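Local coordinates for Glyco_hydro_cc domain-containing protein (Trichoderma gamsii, PDB 6UBD), which probably binds beta-1,3-glucan oligosaccharides through a glycoside hydrolase family 128 (subgroup VII) domain, at residues A[212-216]-A[217-221]; A[221-224]-A[225-229]; A[266-269]-A[270-274]. One frame throughout, in Å; residues are numbered along the deposited sequence.

Contact 1. Residues A[212-216]-A[217-221]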
loop_
_atom_site.group_PDB
_atom_site.type_symbol
_atom_site.label_atom_id
_atom_site.label_comp_id
_atom_site.label_asym_id
_atom_site.label_seq_id
_atom_site.Cartn_x
_atom_site.Cartn_y
_atom_site.Cartn_z
ATOM N N THR A 212 3.377 19.223 -0.944
ATOM C CA THR A 212 4.294 19.555 -2.066
ATOM C C THR A 212 5.256 18.381 -2.229
ATOM O O THR A 212 6.109 18.144 -1.368
ATOM C CB THR A 212 5.052 20.881 -1.893
ATOM O OG1 THR A 212 4.130 21.949 -1.766
ATOM C CG2 THR A 212 5.976 21.194 -3.051
ATOM N N PRO A 213 5.195 17.645 -3.371
ATOM C CA PRO A 213 6.129 16.559 -3.607
ATOM C C PRO A 213 7.579 17.045 -3.614
ATOM O O PRO A 213 7.852 18.142 -4.085
ATOM C CB PRO A 213 5.782 16.021 -5.011
ATOM C CG PRO A 213 4.355 16.457 -5.234
ATOM C CD PRO A 213 4.261 17.791 -4.512
ATOM N N CYS A 214 8.498 16.231 -3.106
ATOM C CA CYS A 214 9.966 16.515 -3.263
ATOM C C CYS A 214 10.306 16.607 -4.757
ATOM O O CYS A 214 9.742 15.833 -5.557
ATOM C CB CYS A 214 10.823 15.423 -2.579
ATOM S SG CYS A 214 10.386 15.167 -0.821
ATOM N N THR A 215 11.219 17.512 -5.107
ATOM C CA THR A 215 11.649 17.716 -6.517
ATOM C C THR A 215 13.183 17.782 -6.677
ATOM O O THR A 215 13.646 17.906 -7.819
ATOM C CB THR A 215 11.044 19.019 -7.074
ATOM O OG1 THR A 215 11.433 20.109 -6.193
ATOM C CG2 THR A 215 9.545 18.969 -7.268
ATOM N N ASP A 216 13.935 17.590 -5.606
ATOM C CA ASP A 216 15.403 17.583 -5.662
ATOM C C ASP A 216 15.887 16.144 -5.827
ATOM O O ASP A 216 15.735 15.342 -4.906
ATOM C CB ASP A 216 15.962 18.293 -4.433
ATOM C CG ASP A 216 17.468 18.444 -4.440
ATOM O OD1 ASP A 216 18.184 17.464 -4.137
ATOM O OD2 ASP A 216 17.892 19.588 -4.659
ATOM N N GLN A 217 16.467 15.843 -7.007
ATOM C CA GLN A 217 16.863 14.461 -7.296
ATOM C C GLN A 217 17.850 13.918 -6.262
ATOM O O GLN A 217 17.759 12.726 -5.868
ATOM C CB GLN A 217 17.381 14.287 -8.706
ATOM C CG GLN A 217 17.524 12.823 -9.123
ATOM C CD GLN A 217 16.188 12.122 -9.320
ATOM O OE1 GLN A 217 15.474 12.473 -10.291
ATOM N NE2 GLN A 217 15.887 11.139 -8.445
ATOM N N ASN A 218 18.848 14.741 -5.891
ATOM C CA ASN A 218 19.823 14.244 -4.895
ATOM C C ASN A 218 19.150 13.848 -3.578
ATOM O O ASN A 218 19.501 12.826 -3.014
ATOM C CB ASN A 218 20.905 15.342 -4.748
ATOM C CG ASN A 218 22.028 14.977 -3.769
ATOM O OD1 ASN A 218 22.900 14.182 -4.148
ATOM N ND2 ASN A 218 22.041 15.517 -2.548
ATOM N N GLN A 219 18.334 14.767 -3.072
ATOM C CA GLN A 219 17.582 14.477 -1.805
ATOM C C GLN A 219 16.703 13.211 -1.954
ATOM O O GLN A 219 16.672 12.400 -0.983
ATOM C CB GLN A 219 16.740 15.692 -1.412
ATOM C CG GLN A 219 15.897 15.477 -0.114
ATOM C CD GLN A 219 14.495 16.069 -0.193
ATOM O OE1 GLN A 219 14.033 16.482 -1.265
ATOM N NE2 GLN A 219 13.740 16.054 0.917
ATOM N N ILE A 220 16.006 13.106 -3.095
ATOM C CA ILE A 220 15.087 11.943 -3.316
ATOM C C ILE A 220 15.891 10.652 -3.309
ATOM O O ILE A 220 15.527 9.631 -2.692
ATOM C CB ILE A 220 14.270 12.146 -4.610
ATOM C CG1 ILE A 220 13.176 13.203 -4.412
ATOM C CG2 ILE A 220 13.676 10.814 -5.066
ATOM C CD1 ILE A 220 12.643 13.728 -5.696
ATOM N N ASN A 221 17.062 10.662 -4.012
ATOM C CA ASN A 221 17.891 9.430 -4.069
ATOM C C ASN A 221 18.338 9.000 -2.655
ATOM O O ASN A 221 18.326 7.796 -2.335
ATOM C CB ASN A 221 19.118 9.636 -4.979
ATOM C CG ASN A 221 18.789 9.786 -6.467
ATOM O OD1 ASN A 221 17.647 9.530 -6.879
ATOM N ND2 ASN A 221 19.817 10.198 -7.245
HETATM O O HOH W 1 12.879 18.341 -2.869
HETATM O O HOH W 2 20.059 17.603 -1.912
#
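Asp-216 and Gln-219 meet at the first turn of helix 217-233. The side chain of Asp-216, described in one of its two conformers, starts at CB, which lies 4.1 Å from Gln-219 CB. CG is anti to the backbone N (chi1 -175°), which swings the carboxylate over the start of the helix; it lies 3.8 Å from Gln-217 N. OD1 then accepts from Gln-219 N at 2.9 Å, on its anti lone pair and nearly straight at 169°. This is an N-cap: the carboxylate takes up an N-H of the first turn that has no helical carbonyl to bind. A negative group here probably also suits the helix dipole. OD1 has a second donor in water 2, which in turn accepts from Asn-218 ND2. The backbone of Asp-216 opens the helical series, with Ile-220 N bound to Asp-216 O at 2.9 Å. Beside the cap, Ile-220 CG1 packs on Cys-214 CB at 3.7 Å, and its CD1 lies 3.6 Å from Cys-214 O. The disulfide of Cys-214 with Cys-204 ties this loop to strand 197-206. Water 1 joins the two sides again, accepting from Thr-215 N and donating to Gln-219 OE1 at 2.7 Å.

Contact 2. Residues A[221-224]-A[225-229]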
loop_
_atom_site.group_PDB
_atom_site.type_symbol
_atom_site.label_atom_id
_atom_site.label_comp_id
_atom_site.label_asym_id
_atom_site.label_seq_id
_atom_site.Cartn_x
_atom_site.Cartn_y
_atom_site.Cartn_z
ATOM N N ASN A 221 17.062 10.662 -4.012
ATOM C CA ASN A 221 17.891 9.430 -4.069
ATOM C C ASN A 221 18.338 9.000 -2.655
ATOM O O ASN A 221 18.326 7.796 -2.335
ATOM C CB ASN A 221 19.118 9.636 -4.979
ATOM C CG ASN A 221 18.789 9.786 -6.467
ATOM O OD1 ASN A 221 17.647 9.530 -6.879
ATOM N ND2 ASN A 221 19.817 10.198 -7.245
ATOM N N GLN A 222 18.743 9.945 -1.802
ATOM C CA GLN A 222 19.160 9.630 -0.434
ATOM C C GLN A 222 17.935 9.153 0.397
ATOM O O GLN A 222 18.112 8.245 1.223
ATOM C CB GLN A 222 19.795 10.873 0.201
ATOM C CG GLN A 222 20.453 10.541 1.523
ATOM C CD GLN A 222 21.677 9.651 1.389
ATOM O OE1 GLN A 222 22.641 9.952 0.649
ATOM N NE2 GLN A 222 21.647 8.496 2.038
ATOM N N TRP A 223 16.822 9.854 0.238
ATOM C CA TRP A 223 15.555 9.456 0.967
ATOM C C TRP A 223 15.132 7.999 0.654
ATOM O O TRP A 223 14.801 7.213 1.583
ATOM C CB TRP A 223 14.501 10.500 0.598
ATOM C CG TRP A 223 13.219 10.394 1.402
ATOM C CD1 TRP A 223 12.869 11.205 2.454
ATOM C CD2 TRP A 223 12.081 9.545 1.131
ATOM N NE1 TRP A 223 11.590 10.884 2.894
ATOM C CE2 TRP A 223 11.095 9.910 2.071
ATOM C CE3 TRP A 223 11.782 8.593 0.154
ATOM C CZ2 TRP A 223 9.826 9.302 2.091
ATOM C CZ3 TRP A 223 10.542 7.965 0.202
ATOM C CH2 TRP A 223 9.581 8.317 1.154
ATOM N N ILE A 224 15.198 7.631 -0.622
ATOM C CA ILE A 224 14.888 6.250 -1.055
ATOM C C ILE A 224 15.858 5.261 -0.391
ATOM O O ILE A 224 15.448 4.185 0.108
ATOM C CB ILE A 224 14.799 6.126 -2.579
ATOM C CG1 ILE A 224 13.641 6.971 -3.144
ATOM C CG2 ILE A 224 14.734 4.662 -2.943
ATOM C CD1 ILE A 224 13.690 7.181 -4.649
ATOM N N SER A 225 17.165 5.584 -0.499
ATOM C CA SER A 225 18.164 4.662 0.080
ATOM C C SER A 225 17.909 4.469 1.579
ATOM O O SER A 225 17.953 3.371 2.139
ATOM C CB SER A 225 19.555 5.190 -0.195
ATOM O OG SER A 225 20.589 4.360 0.347
ATOM N N ASP A 226 17.744 5.599 2.258
ATOM C CA ASP A 226 17.543 5.603 3.730
ATOM C C ASP A 226 16.241 4.867 4.130
ATOM O O ASP A 226 16.278 4.097 5.115
ATOM C CB ASP A 226 17.519 7.044 4.258
ATOM C CG ASP A 226 18.841 7.787 4.289
ATOM O OD1 ASP A 226 19.887 7.132 4.100
ATOM O OD2 ASP A 226 18.774 9.031 4.456
ATOM N N ILE A 227 15.147 5.104 3.388
ATOM C CA ILE A 227 13.855 4.497 3.790
ATOM C C ILE A 227 13.859 2.989 3.585
ATOM O O ILE A 227 13.295 2.224 4.441
ATOM C CB ILE A 227 12.654 5.181 3.090
ATOM C CG1 ILE A 227 11.457 5.126 4.047
ATOM C CG2 ILE A 227 12.316 4.627 1.716
ATOM C CD1 ILE A 227 10.187 5.766 3.571
ATOM N N VAL A 228 14.484 2.454 2.550
ATOM C CA VAL A 228 14.572 1.002 2.337
ATOM C C VAL A 228 15.400 0.408 3.481
ATOM O O VAL A 228 15.029 -0.629 4.060
ATOM C CB VAL A 228 15.095 0.664 0.944
ATOM C CG1 VAL A 228 15.463 -0.784 0.817
ATOM C CG2 VAL A 228 14.049 1.058 -0.117
ATOM N N ASP A 229 16.523 1.065 3.814
ATOM C CA ASP A 229 17.325 0.509 4.918
ATOM C C ASP A 229 16.489 0.484 6.213
ATOM O O ASP A 229 16.612 -0.468 7.004
ATOM C CB ASP A 229 18.632 1.306 5.096
ATOM C CG ASP A 229 19.688 1.126 4.015
ATOM O OD1 ASP A 229 19.600 0.093 3.285
ATOM O OD2 ASP A 229 20.627 2.012 3.929
#
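Gln-222 reaches along the helix to Asp-226, one turn on. Its NE2 donates to Asp-226 OD1 at 3.0 Å, with an N-H...O angle of 153°. The oxygen lies in the amide plane of Gln-222, but the amide meets the carboxylate from above its plane. The two flat groups are turned 42° apart. The bend of the glutamine at chi2 (68°) turns its amide along the helix toward the aspartate. The bond adds a side-chain link to the backbone one between the same residues, where Asp-226 N donates to Gln-222 O at 2.9 Å. The same i to i+4 pattern joins Ser-225 N to Asn-221 O, Ile-227 N to Trp-223 O, and Val-228 N to Ile-224 O.

On the buried side, Trp-223 and Ile-227 lie side by side and point the same way. Ile-227 CD1 touches the indole at CH2, 3.6 Å away. It sits 4.0 Å from the centroid of the six-membered ring, an off-centre CH-pi contact. The extended end of Ile-227 carries CD1 out to the far end of the ring. Ile-227 CG2 comes within 4.1 Å of Trp-223 CZ3 and within 3.5 Å of Ile-224 O.

Farther out, Trp-223 and Ile-227 both press on Phe-202 of strand 197-206 and on Met-179 of helix 179-193. Ile-224 and Val-228 face helix 263-273 instead, through Ala-267 and Ala-271. The result is an amphipathic helix, polar along the Gln-222 and Asp-226 side and apolar where it lies against the parallel strands, consistent with an outer helix of a (beta/alpha)8 (TIM) barrel, the fold expected of glycoside hydrolase family 128.

Contact 3. Residues A[266-269]-A[270-274]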
loop_
_atom_site.group_PDB
_atom_site.type_symbol
_atom_site.label_atom_id
_atom_site.label_comp_id
_atom_site.label_asym_id
_atom_site.label_seq_id
_atom_site.Cartn_x
_atom_site.Cartn_y
_atom_site.Cartn_z
ATOM N N GLN A 266 15.654 4.049 -10.516
ATOM C CA GLN A 266 16.984 3.409 -10.335
ATOM C C GLN A 266 17.376 3.448 -8.850
ATOM O O GLN A 266 17.985 2.508 -8.366
ATOM C CB GLN A 266 18.048 4.152 -11.149
ATOM C CG GLN A 266 17.954 3.980 -12.678
ATOM C CD GLN A 266 18.740 5.009 -13.454
ATOM O OE1 GLN A 266 18.238 5.710 -14.349
ATOM N NE2 GLN A 266 20.009 5.085 -13.078
ATOM N N ALA A 267 17.079 4.529 -8.123
ATOM C CA ALA A 267 17.448 4.555 -6.687
ATOM C C ALA A 267 16.709 3.404 -5.947
ATOM O O ALA A 267 17.254 2.737 -5.132
ATOM C CB ALA A 267 17.097 5.894 -6.103
ATOM N N TYR A 268 15.422 3.190 -6.252
ATOM C CA TYR A 268 14.669 2.062 -5.637
ATOM C C TYR A 268 15.280 0.737 -6.043
ATOM O O TYR A 268 15.530 -0.118 -5.156
ATOM C CB TYR A 268 13.173 2.139 -5.943
ATOM C CG TYR A 268 12.292 1.168 -5.131
ATOM C CD1 TYR A 268 12.286 1.240 -3.729
ATOM C CD2 TYR A 268 11.494 0.202 -5.740
ATOM C CE1 TYR A 268 11.435 0.409 -2.997
ATOM C CE2 TYR A 268 10.633 -0.626 -5.013
ATOM C CZ TYR A 268 10.621 -0.518 -3.634
ATOM O OH TYR A 268 9.714 -1.279 -2.904
ATOM N N LEU A 269 15.555 0.557 -7.348
ATOM C CA LEU A 269 16.159 -0.722 -7.828
ATOM C C LEU A 269 17.438 -1.017 -7.052
ATOM O O LEU A 269 17.677 -2.164 -6.569
ATOM C CB LEU A 269 16.460 -0.606 -9.321
ATOM C CG LEU A 269 17.193 -1.779 -9.968
ATOM C CD1 LEU A 269 16.388 -3.005 -9.924
ATOM C CD2 LEU A 269 17.593 -1.434 -11.412
ATOM N N ASN A 270 18.319 -0.029 -6.949
ATOM C CA ASN A 270 19.629 -0.254 -6.303
ATOM C C ASN A 270 19.501 -0.543 -4.810
ATOM O O ASN A 270 20.198 -1.323 -4.281
ATOM C CB ASN A 270 20.613 0.887 -6.616
ATOM C CG ASN A 270 20.978 0.965 -8.106
ATOM O OD1 ASN A 270 20.790 -0.008 -8.891
ATOM N ND2 ASN A 270 21.291 2.176 -8.510
ATOM N N ALA A 271 18.519 0.048 -4.145
ATOM C CA ALA A 271 18.255 -0.148 -2.678
ATOM C C ALA A 271 17.713 -1.557 -2.448
ATOM O O ALA A 271 18.270 -2.290 -1.608
ATOM C CB ALA A 271 17.332 0.928 -2.150
ATOM N N ILE A 272 16.683 -1.961 -3.188
ATOM C CA ILE A 272 16.081 -3.310 -2.947
ATOM C C ILE A 272 16.983 -4.448 -3.375
ATOM O O ILE A 272 16.994 -5.528 -2.762
ATOM C CB ILE A 272 14.694 -3.430 -3.618
ATOM C CG1 ILE A 272 14.743 -3.387 -5.149
ATOM C CG2 ILE A 272 13.738 -2.361 -3.033
ATOM C CD1 ILE A 272 13.391 -3.592 -5.846
ATOM N N SER A 273 17.891 -4.191 -4.318
ATOM C CA SER A 273 18.854 -5.246 -4.751
ATOM C C SER A 273 19.879 -5.525 -3.642
ATOM O O SER A 273 20.394 -6.672 -3.600
ATOM C CB SER A 273 19.510 -4.864 -6.074
ATOM O OG SER A 273 20.533 -5.785 -6.495
ATOM N N LYS A 274 20.151 -4.582 -2.756
ATOM C CA LYS A 274 21.100 -4.786 -1.631
ATOM C C LYS A 274 20.591 -5.909 -0.724
ATOM O O LYS A 274 21.400 -6.452 0.056
ATOM C CB LYS A 274 21.269 -3.524 -0.744
ATOM C CG LYS A 274 21.919 -2.337 -1.387
ATOM C CD LYS A 274 21.987 -1.140 -0.441
ATOM C CE LYS A 274 22.306 0.163 -1.166
ATOM N NZ LYS A 274 21.650 1.374 -0.550
#
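Ile-272 lays a methyl group over one face of the Tyr-268 ring. This is a CH-pi contact: Ile-272 CG2 stands 3.8 Å from the ring centroid, 19° off the ring normal. It is offset toward the rim, and the nearest ring atom is Tyr-268 CE1 at 3.6 Å. The isoleucine CG1 lies between its own backbone N and carbonyl carbon (chi1 66°). This puts CG2 anti to the carbonyl carbon, where it reaches the ring, while CD1 extends to 4.1 Å from Tyr-268 CE2.

Backbone hydrogen bonds hold this pair one turn apart. Ile-272 N donates to Tyr-268 O at 2.9 Å, almost straight at 175°. Asn-270 N to Gln-266 O, Ala-271 N to Ala-267 O and Ser-273 N to Leu-269 O repeat the helical pattern.

Ala-271 CB rests on a carbonyl of the preceding turn, 3.5 Å from Ala-267 O.

Outside the helix, Tyr-268 OH is hydrogen-bonded to Gly-36 O, so the phenol's polar end is held at strand 35-38. Its ring also meets Trp-46 edge-to-face. Both Tyr-268 and Ile-272 touch Tyr-240 of strand 237-243. This is an i, i+4 aromatic-aliphatic pair on the inner face of a helix packed on the outside of the parallel strands of a (beta/alpha)8 barrel, the fold expected of this glycoside hydrolase family.

Overall arrangement
Contact 1 caps helix 217-233 and contact 2 continues along it; they share Asn-221, and their centres are 11 Å apart. Contact 3 lies on the neighbouring helix 263-273, with its centre 9 Å from that of contact 2 and 16 Å from that of contact 1. Asn-221, shared by contacts 1 and 2, also touches contact 3: its OD1, which accepts from Gln-217 NE2, packs 3.8 Å from Ala-267 CB. Ile-224 CG2 packs 3.7 Å from Tyr-268 N. Ala-267 lies against Ile-224, and Ala-271 against Val-228. All three centres lie 18 to 21 Å from the centre of the chain, on the same side of it.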